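Local coordinates for protein Rho-class glutathione S-transferase (Laternula elliptica, PDB 3QAV) that probably catalyses the conjugation of glutathione to electrophilic compounds, as other glutathione S-transferases do, at residues A[122-127]-A[163-168]; A[186-191]-A[210-215]. One frame throughout, in Å; residues are numbered along the deposited sequence.

Contact 1 (A[122-127]-A[163-168])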
ATOM      1  N   MET A 122      -3.189  -8.463  -4.772  1.00 23.59           N
ATOM      2  CA  MET A 122      -3.792  -7.233  -4.257  1.00 24.77           C
ATOM      3  C   MET A 122      -2.769  -6.123  -4.002  1.00 24.27           C
ATOM      4  O   MET A 122      -2.833  -5.044  -4.596  1.00 23.24           O
ATOM      5  CB  MET A 122      -4.511  -7.500  -2.930  1.00 23.19           C
ATOM      6  CG  MET A 122      -5.831  -8.215  -3.028  1.00 23.86           C
ATOM      7  SD  MET A 122      -6.331  -8.800  -1.392  1.00 27.75           S
ATOM      8  CE  MET A 122      -6.382  -7.266  -0.474  1.00 20.68           C
ATOM      9  N   PHE A 123      -1.835  -6.401  -3.099  1.00 24.74           N
ATOM     10  CA  PHE A 123      -0.815  -5.435  -2.708  1.00 25.82           C
ATOM     11  C   PHE A 123       0.239  -5.135  -3.766  1.00 26.41           C
ATOM     12  O   PHE A 123       0.837  -4.065  -3.760  1.00 29.22           O
ATOM     13  CB  PHE A 123      -0.192  -5.898  -1.382  1.00 24.47           C
ATOM     14  CG  PHE A 123      -1.223  -6.064  -0.278  1.00 27.17           C
ATOM     15  CD1 PHE A 123      -1.499  -7.313   0.265  1.00 24.77           C
ATOM     16  CD2 PHE A 123      -1.971  -4.970   0.155  1.00 25.55           C
ATOM     17  CE1 PHE A 123      -2.510  -7.476   1.219  1.00 26.45           C
ATOM     18  CE2 PHE A 123      -2.981  -5.120   1.102  1.00 27.45           C
ATOM     19  CZ  PHE A 123      -3.254  -6.376   1.637  1.00 25.71           C
ATOM     20  N   GLU A 124       0.453  -6.063  -4.689  1.00 27.37           N
ATOM     21  CA  GLU A 124       1.421  -5.830  -5.753  1.00 29.50           C
ATOM     22  C   GLU A 124       0.881  -4.779  -6.735  1.00 30.68           C
ATOM     23  O   GLU A 124       1.655  -4.121  -7.443  1.00 31.26           O
ATOM     24  CB  GLU A 124       1.720  -7.136  -6.493  1.00 26.68           C
ATOM     25  CG  GLU A 124       2.812  -7.024  -7.554  1.00 26.74           C
ATOM     26  CD  GLU A 124       3.089  -8.352  -8.233  1.00 27.99           C
ATOM     27  OE1 GLU A 124       2.611  -9.387  -7.724  1.00 23.84           O
ATOM     28  OE2 GLU A 124       3.795  -8.366  -9.264  1.00 31.04           O
ATOM     29  N   THR A 125      -0.442  -4.606  -6.771  1.00 30.21           N
ATOM     30  CA  THR A 125      -1.046  -3.634  -7.686  1.00 31.07           C
ATOM     31  C   THR A 125      -0.545  -2.210  -7.466  1.00 30.90           C
ATOM     32  O   THR A 125      -0.696  -1.357  -8.346  1.00 27.34           O
ATOM     33  CB  THR A 125      -2.594  -3.597  -7.579  1.00 30.66           C
ATOM     34  OG1 THR A 125      -2.981  -3.086  -6.298  1.00 30.84           O
ATOM     35  CG2 THR A 125      -3.175  -4.973  -7.777  1.00 31.25           C
ATOM     36  N   SER A 126       0.046  -1.950  -6.301  1.00 30.22           N
ATOM     37  CA  SER A 126       0.548  -0.613  -6.003  1.00 31.17           C
ATOM     38  C   SER A 126       1.676  -0.224  -6.959  1.00 31.26           C
ATOM     39  O   SER A 126       1.889   0.957  -7.216  1.00 32.09           O
ATOM     40  CB  SER A 126       1.049  -0.523  -4.560  1.00 32.55           C
ATOM     41  OG  SER A 126       2.364  -1.035  -4.443  1.00 35.93           O
ATOM     42  N   ASN A 127       2.399  -1.217  -7.470  1.00 30.03           N
ATOM     43  CA  ASN A 127       3.492  -0.980  -8.419  1.00 31.27           C
ATOM     44  C   ASN A 127       2.989  -0.385  -9.726  1.00 31.26           C
ATOM     45  O   ASN A 127       3.752   0.219 -10.473  1.00 32.70           O
ATOM     46  CB  ASN A 127       4.218  -2.281  -8.752  1.00 30.79           C
ATOM     47  CG  ASN A 127       5.086  -2.767  -7.627  1.00 33.58           C
ATOM     48  OD1 ASN A 127       5.960  -2.045  -7.150  1.00 32.61           O
ATOM     49  ND2 ASN A 127       4.861  -4.006  -7.197  1.00 33.86           N
ATOM     50  N   GLY A 163       4.027  -6.025 -18.177  1.00 32.00           N
ATOM     51  CA  GLY A 163       4.419  -7.365 -18.583  1.00 30.61           C
ATOM     52  C   GLY A 163       4.104  -8.386 -17.505  1.00 31.24           C
ATOM     53  O   GLY A 163       3.632  -9.484 -17.794  1.00 32.45           O
ATOM     54  N   HIS A 164       4.350  -8.013 -16.254  1.00 30.65           N
ATOM     55  CA  HIS A 164       4.087  -8.898 -15.127  1.00 27.24           C
ATOM     56  C   HIS A 164       2.634  -9.332 -15.104  1.00 27.47           C
ATOM     57  O   HIS A 164       2.330 -10.523 -15.039  1.00 28.49           O
ATOM     58  CB  HIS A 164       4.427  -8.196 -13.817  1.00 27.59           C
ATOM     59  CG  HIS A 164       5.892  -7.969 -13.617  1.00 27.43           C
ATOM     60  ND1 HIS A 164       6.414  -6.737 -13.282  1.00 30.26           N
ATOM     61  CD2 HIS A 164       6.942  -8.821 -13.664  1.00 28.50           C
ATOM     62  CE1 HIS A 164       7.722  -6.841 -13.131  1.00 30.03           C
ATOM     63  NE2 HIS A 164       8.068  -8.097 -13.357  1.00 29.61           N
ATOM     64  N   TRP A 165       1.733  -8.357 -15.175  1.00 28.93           N
ATOM     65  CA  TRP A 165       0.307  -8.640 -15.145  1.00 27.83           C
ATOM     66  C   TRP A 165      -0.147  -9.401 -16.385  1.00 29.42           C
ATOM     67  O   TRP A 165      -1.035 -10.255 -16.307  1.00 26.43           O
ATOM     68  CB  TRP A 165      -0.473  -7.331 -14.972  1.00 28.95           C
ATOM     69  CG  TRP A 165      -0.001  -6.564 -13.768  1.00 27.12           C
ATOM     70  CD1 TRP A 165       0.903  -5.547 -13.751  1.00 28.16           C
ATOM     71  CD2 TRP A 165      -0.327  -6.833 -12.397  1.00 28.23           C
ATOM     72  NE1 TRP A 165       1.167  -5.166 -12.457  1.00 28.39           N
ATOM     73  CE2 TRP A 165       0.424  -5.939 -11.606  1.00 28.44           C
ATOM     74  CE3 TRP A 165      -1.181  -7.745 -11.760  1.00 27.96           C
ATOM     75  CZ2 TRP A 165       0.349  -5.929 -10.210  1.00 28.63           C
ATOM     76  CZ3 TRP A 165      -1.257  -7.734 -10.371  1.00 27.17           C
ATOM     77  CH2 TRP A 165      -0.495  -6.831  -9.612  1.00 30.10           C
ATOM     78  N   GLU A 166       0.469  -9.104 -17.526  1.00 30.83           N
ATOM     79  CA  GLU A 166       0.147  -9.807 -18.768  1.00 31.76           C
ATOM     80  C   GLU A 166       0.410 -11.291 -18.503  1.00 32.28           C
ATOM     81  O   GLU A 166      -0.426 -12.152 -18.795  1.00 31.15           O
ATOM     82  CB  GLU A 166       1.052  -9.310 -19.901  1.00 32.50           C
ATOM     83  CG  GLU A 166       0.852  -9.986 -21.261  1.00 35.43           C
ATOM     84  CD  GLU A 166      -0.484  -9.652 -21.910  1.00 37.50           C
ATOM     85  OE1 GLU A 166      -1.018  -8.555 -21.648  1.00 38.41           O
ATOM     86  OE2 GLU A 166      -0.988 -10.477 -22.699  1.00 37.12           O
ATOM     87  N   ASN A 167       1.578 -11.576 -17.932  1.00 33.47           N
ATOM     88  CA  ASN A 167       1.972 -12.941 -17.603  1.00 34.95           C
ATOM     89  C   ASN A 167       1.006 -13.593 -16.627  1.00 32.84           C
ATOM     90  O   ASN A 167       0.563 -14.719 -16.843  1.00 32.00           O
ATOM     91  CB  ASN A 167       3.372 -12.962 -16.988  1.00 39.63           C
ATOM     92  CG  ASN A 167       4.466 -12.823 -18.023  1.00 44.33           C
ATOM     93  OD1 ASN A 167       5.644 -12.694 -17.683  1.00 47.49           O
ATOM     94  ND2 ASN A 167       4.087 -12.857 -19.297  1.00 46.50           N
ATOM     95  N   TYR A 168       0.696 -12.885 -15.545  1.00 30.69           N
ATOM     96  CA  TYR A 168      -0.220 -13.412 -14.530  1.00 31.03           C
ATOM     97  C   TYR A 168      -1.534 -13.841 -15.184  1.00 30.41           C
ATOM     98  O   TYR A 168      -1.996 -14.969 -14.994  1.00 29.58           O
ATOM     99  CB  TYR A 168      -0.505 -12.344 -13.462  1.00 29.96           C
ATOM    100  CG  TYR A 168       0.709 -11.838 -12.709  1.00 29.88           C
ATOM    101  CD1 TYR A 168       0.730 -10.549 -12.181  1.00 29.68           C
ATOM    102  CD2 TYR A 168       1.829 -12.649 -12.507  1.00 30.01           C
ATOM    103  CE1 TYR A 168       1.827 -10.078 -11.474  1.00 28.76           C
ATOM    104  CE2 TYR A 168       2.936 -12.186 -11.798  1.00 29.23           C
ATOM    105  CZ  TYR A 168       2.927 -10.903 -11.285  1.00 31.00           C
ATOM    106  OH  TYR A 168       4.013 -10.437 -10.583  1.00 30.09           O
TER
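A buried helix-to-helix contact, closed by one carboxylate-phenol hydrogen bond and one indole rim, joins Glu124 and Thr125, where helix 112-124 gives way to helix 126-131, to Trp165 and Tyr168 of helix 148-172. Tyr168 OH donates to Glu124 OE2 over a very short 2.5 Å, the oxygen lying near the plane of the phenol ring while the carboxylate plane stands 79° to it. Full extension of Glu124, its CG turned opposite the backbone N (chi1 -175°), suits a long acidic side chain to bridging two helices. These helices belong to the all-helical C-terminal domain of the glutathione S-transferase fold, and the contact reaches the dimer interface: OE2 also salt-bridges Arg75 of the second subunit, and OE1 Arg121 of its own chain. One face of the Trp165 indole is turned to the carboxylate, Glu124 OE2 lying 4.2 Å above its plane toward the rim, while its benzo edge abuts the backbone, Glu124 O 3.6 Å from CZ2 and Thr125 N as close to CH2. A broad indole suits the wide spacing, Thr125 CA and Trp165 CA being 9.1 Å apart. Thr125 CG2 touches Trp165 CH2 at 3.7 Å, and OG1 donates a hydrogen bond to Met122 O.

Contact 2 (A[186-191]-A[210-215])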
ATOM      1  N   VAL A 186     -10.513  -6.585  -7.527  1.00 21.74           N
ATOM      2  CA  VAL A 186     -11.095  -5.340  -7.046  1.00 23.58           C
ATOM      3  C   VAL A 186     -10.001  -4.267  -7.052  1.00 22.83           C
ATOM      4  O   VAL A 186     -10.248  -3.099  -7.368  1.00 22.89           O
ATOM      5  CB  VAL A 186     -11.619  -5.510  -5.599  1.00 24.27           C
ATOM      6  CG1 VAL A 186     -11.864  -4.159  -4.971  1.00 25.56           C
ATOM      7  CG2 VAL A 186     -12.888  -6.341  -5.602  1.00 24.16           C
ATOM      8  N   PHE A 187      -8.790  -4.678  -6.698  1.00 22.65           N
ATOM      9  CA  PHE A 187      -7.664  -3.754  -6.650  1.00 24.13           C
ATOM     10  C   PHE A 187      -7.077  -3.518  -8.031  1.00 22.84           C
ATOM     11  O   PHE A 187      -6.714  -2.402  -8.387  1.00 23.17           O
ATOM     12  CB  PHE A 187      -6.552  -4.312  -5.743  1.00 25.70           C
ATOM     13  CG  PHE A 187      -6.848  -4.219  -4.268  1.00 26.32           C
ATOM     14  CD1 PHE A 187      -8.029  -4.725  -3.742  1.00 26.22           C
ATOM     15  CD2 PHE A 187      -5.927  -3.633  -3.400  1.00 26.90           C
ATOM     16  CE1 PHE A 187      -8.293  -4.648  -2.372  1.00 26.52           C
ATOM     17  CE2 PHE A 187      -6.180  -3.552  -2.032  1.00 27.58           C
ATOM     18  CZ  PHE A 187      -7.366  -4.062  -1.519  1.00 28.48           C
ATOM     19  N   PHE A 188      -6.994  -4.584  -8.813  1.00 23.55           N
ATOM     20  CA  PHE A 188      -6.379  -4.513 -10.135  1.00 25.02           C
ATOM     21  C   PHE A 188      -7.152  -3.794 -11.231  1.00 25.95           C
ATOM     22  O   PHE A 188      -6.657  -2.845 -11.823  1.00 27.18           O
ATOM     23  CB  PHE A 188      -6.049  -5.933 -10.604  1.00 24.45           C
ATOM     24  CG  PHE A 188      -5.306  -5.986 -11.905  1.00 24.30           C
ATOM     25  CD1 PHE A 188      -4.064  -5.373 -12.037  1.00 23.88           C
ATOM     26  CD2 PHE A 188      -5.837  -6.666 -12.994  1.00 23.17           C
ATOM     27  CE1 PHE A 188      -3.360  -5.438 -13.237  1.00 23.69           C
ATOM     28  CE2 PHE A 188      -5.138  -6.735 -14.198  1.00 20.74           C
ATOM     29  CZ  PHE A 188      -3.902  -6.122 -14.317  1.00 23.09           C
ATOM     30  N   PHE A 189      -8.366  -4.255 -11.498  1.00 26.94           N
ATOM     31  CA  PHE A 189      -9.182  -3.684 -12.558  1.00 25.52           C
ATOM     32  C   PHE A 189      -9.282  -2.160 -12.610  1.00 26.16           C
ATOM     33  O   PHE A 189      -9.060  -1.560 -13.660  1.00 26.14           O
ATOM     34  CB  PHE A 189     -10.586  -4.273 -12.512  1.00 25.80           C
ATOM     35  CG  PHE A 189     -11.505  -3.674 -13.518  1.00 25.38           C
ATOM     36  CD1 PHE A 189     -11.421  -4.041 -14.856  1.00 25.23           C
ATOM     37  CD2 PHE A 189     -12.420  -2.694 -13.138  1.00 24.18           C
ATOM     38  CE1 PHE A 189     -12.237  -3.436 -15.803  1.00 25.06           C
ATOM     39  CE2 PHE A 189     -13.230  -2.090 -14.070  1.00 26.05           C
ATOM     40  CZ  PHE A 189     -13.141  -2.458 -15.408  1.00 25.55           C
ATOM     41  N   PRO A 190      -9.646  -1.512 -11.493  1.00 24.24           N
ATOM     42  CA  PRO A 190      -9.740  -0.048 -11.544  1.00 24.44           C
ATOM     43  C   PRO A 190      -8.494   0.590 -12.155  1.00 24.71           C
ATOM     44  O   PRO A 190      -8.574   1.581 -12.888  1.00 24.38           O
ATOM     45  CB  PRO A 190      -9.930   0.330 -10.082  1.00 22.80           C
ATOM     46  CG  PRO A 190     -10.773  -0.811  -9.571  1.00 23.03           C
ATOM     47  CD  PRO A 190     -10.079  -2.024 -10.179  1.00 22.30           C
ATOM     48  N   MET A 191      -7.339   0.019 -11.846  1.00 25.55           N
ATOM     49  CA  MET A 191      -6.094   0.547 -12.368  1.00 28.58           C
ATOM     50  C   MET A 191      -6.007   0.325 -13.870  1.00 27.82           C
ATOM     51  O   MET A 191      -5.504   1.175 -14.601  1.00 25.74           O
ATOM     52  CB  MET A 191      -4.913  -0.091 -11.639  1.00 31.73           C
ATOM     53  CG  MET A 191      -4.867   0.320 -10.173  1.00 36.02           C
ATOM     54  SD  MET A 191      -3.456  -0.345  -9.304  1.00 45.39           S
ATOM     55  CE  MET A 191      -2.325   1.010  -9.424  1.00 42.78           C
ATOM     56  N   PHE A 210      -6.068  -6.929 -22.149  1.00 31.97           N
ATOM     57  CA  PHE A 210      -7.178  -6.404 -22.937  1.00 31.44           C
ATOM     58  C   PHE A 210      -8.390  -7.323 -22.822  1.00 31.14           C
ATOM     59  O   PHE A 210      -9.514  -6.861 -22.638  1.00 34.03           O
ATOM     60  CB  PHE A 210      -6.766  -6.271 -24.402  1.00 32.76           C
ATOM     61  CG  PHE A 210      -7.835  -5.694 -25.287  1.00 33.13           C
ATOM     62  CD1 PHE A 210      -8.481  -6.488 -26.231  1.00 33.07           C
ATOM     63  CD2 PHE A 210      -8.175  -4.343 -25.200  1.00 34.04           C
ATOM     64  CE1 PHE A 210      -9.448  -5.947 -27.081  1.00 28.28           C
ATOM     65  CE2 PHE A 210      -9.139  -3.793 -26.044  1.00 32.25           C
ATOM     66  CZ  PHE A 210      -9.776  -4.599 -26.987  1.00 30.27           C
ATOM     67  N   LYS A 211      -8.151  -8.624 -22.934  1.00 29.98           N
ATOM     68  CA  LYS A 211      -9.207  -9.622 -22.828  1.00 31.24           C
ATOM     69  C   LYS A 211      -9.811  -9.560 -21.424  1.00 32.06           C
ATOM     70  O   LYS A 211     -11.028  -9.678 -21.245  1.00 30.68           O
ATOM     71  CB  LYS A 211      -8.615 -11.008 -23.097  1.00 32.89           C
ATOM     72  CG  LYS A 211      -9.561 -12.174 -22.894  1.00 35.75           C
ATOM     73  CD  LYS A 211      -8.843 -13.484 -23.206  1.00 36.72           C
ATOM     74  CE  LYS A 211      -9.751 -14.685 -23.005  1.00 41.42           C
ATOM     75  NZ  LYS A 211      -9.075 -15.962 -23.363  1.00 42.77           N
ATOM     76  N   TYR A 212      -8.943  -9.371 -20.433  1.00 32.39           N
ATOM     77  CA  TYR A 212      -9.363  -9.271 -19.038  1.00 30.29           C
ATOM     78  C   TYR A 212     -10.230  -8.027 -18.887  1.00 28.73           C
ATOM     79  O   TYR A 212     -11.301  -8.073 -18.292  1.00 27.38           O
ATOM     80  CB  TYR A 212      -8.137  -9.162 -18.123  1.00 30.00           C
ATOM     81  CG  TYR A 212      -8.470  -8.868 -16.667  1.00 30.84           C
ATOM     82  CD1 TYR A 212      -8.973  -9.861 -15.826  1.00 30.57           C
ATOM     83  CD2 TYR A 212      -8.289  -7.589 -16.139  1.00 29.47           C
ATOM     84  CE1 TYR A 212      -9.285  -9.581 -14.491  1.00 29.70           C
ATOM     85  CE2 TYR A 212      -8.597  -7.298 -14.819  1.00 26.24           C
ATOM     86  CZ  TYR A 212      -9.090  -8.292 -14.000  1.00 28.66           C
ATOM     87  OH  TYR A 212      -9.379  -7.999 -12.689  1.00 30.33           O
ATOM     88  N   TYR A 213      -9.760  -6.920 -19.447  1.00 28.69           N
ATOM     89  CA  TYR A 213     -10.486  -5.661 -19.386  1.00 31.17           C
ATOM     90  C   TYR A 213     -11.881  -5.784 -19.997  1.00 32.51           C
ATOM     91  O   TYR A 213     -12.867  -5.331 -19.419  1.00 31.50           O
ATOM     92  CB  TYR A 213      -9.714  -4.571 -20.126  1.00 29.03           C
ATOM     93  CG  TYR A 213     -10.467  -3.266 -20.206  1.00 31.59           C
ATOM     94  CD1 TYR A 213     -10.596  -2.448 -19.088  1.00 32.72           C
ATOM     95  CD2 TYR A 213     -11.073  -2.858 -21.393  1.00 32.50           C
ATOM     96  CE1 TYR A 213     -11.305  -1.261 -19.145  1.00 31.77           C
ATOM     97  CE2 TYR A 213     -11.789  -1.665 -21.461  1.00 33.72           C
ATOM     98  CZ  TYR A 213     -11.899  -0.873 -20.331  1.00 32.62           C
ATOM     99  OH  TYR A 213     -12.606   0.299 -20.374  1.00 33.10           O
ATOM    100  N   ASN A 214     -11.956  -6.385 -21.178  1.00 33.63           N
ATOM    101  CA  ASN A 214     -13.235  -6.562 -21.855  1.00 35.88           C
ATOM    102  C   ASN A 214     -14.187  -7.414 -21.036  1.00 35.11           C
ATOM    103  O   ASN A 214     -15.355  -7.070 -20.888  1.00 35.52           O
ATOM    104  CB  ASN A 214     -13.022  -7.198 -23.232  1.00 36.72           C
ATOM    105  CG  ASN A 214     -12.536  -6.200 -24.257  1.00 38.60           C
ATOM    106  OD1 ASN A 214     -11.881  -6.563 -25.229  1.00 41.48           O
ATOM    107  ND2 ASN A 214     -12.868  -4.934 -24.052  1.00 38.75           N
ATOM    108  N   MET A 215     -13.695  -8.529 -20.508  1.00 34.32           N
ATOM    109  CA  MET A 215     -14.545  -9.397 -19.703  1.00 36.15           C
ATOM    110  C   MET A 215     -15.090  -8.633 -18.502  1.00 35.93           C
ATOM    111  O   MET A 215     -16.293  -8.645 -18.236  1.00 35.64           O
ATOM    112  CB  MET A 215     -13.775 -10.618 -19.195  1.00 37.18           C
ATOM    113  CG  MET A 215     -14.457 -11.285 -18.002  1.00 40.52           C
ATOM    114  SD  MET A 215     -13.550 -12.658 -17.292  1.00 44.88           S
ATOM    115  CE  MET A 215     -12.286 -11.783 -16.339  1.00 45.25           C
TER
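Helices 183-197 and 207-217 meet nearly at right angles: the axes of the segments 186-191 and 210-215 cross at -101° and come no closer than 10.8 Å, with Phe189 and Tyr213 the nearest pair by CA. This is a buried, wholly side-chain packing inside the helical C-terminal domain of the glutathione S-transferase fold, away from the glutathione-binding residues. Axes so far apart leave room for large aromatic residues, and four of them fill it: Phe188 and Phe189 from one helix, Tyr212 and Tyr213 from the other. Tyr212 makes the larger part of its helix's share. Its CG lies opposite the backbone N (chi1 172°), which sends the ring out from its own helix to the paired phenylalanines. There its CE2 reaches the rim of the Phe188 ring, near that ring's plane, at 3.4 Å from CD2; the two planes are inclined by 45°. Tyrosine suits this place because its ring is apolar along the sides and polar at the end: the OH passes 3.9 Å from Phe189 CB and is hydrogen-bonded to Asp185, just before the segment, so the buried hydroxyl has a partner. Phenylalanine, with no polar atom to satisfy, fits the neighbouring buried positions. The Phe188 ring also stacks with Trp165, and that of Phe189 meets Trp39 of helix 36-47 edge-to-face, which ties this helix pair to the N-terminal domain. Pro190 has no backbone N-H to give to the preceding turn, and helix 183-197 kinks at this point. Beside Tyr212, the partly exposed Tyr213 meets Phe189 ring to ring, the side chains crossing at an angle, with Tyr213 CD1 3.8 Å from Phe189 CE1.

How the contacts relate
The two contacts lie in series along the chain, contact 1 closing before contact 2 opens, and their centres are about 11 Å apart in the helical C-terminal domain. They share no helix, but helix 148-172 of contact 1 is followed directly by helix 183-197 of contact 2, and their side chains touch: Thr125 OG1 lies 3.8 Å from Phe187 CB, and Met122 CE 3.5 Å from Phe187 CZ. Helix 183-197 packs against both segments of contact 1 as well as against helix 207-217. Together they give a largely buried, linked packing from the subunit interface, which contact 1 reaches through Glu124, to helix 36-47 of the N-terminal domain, beside contact 2.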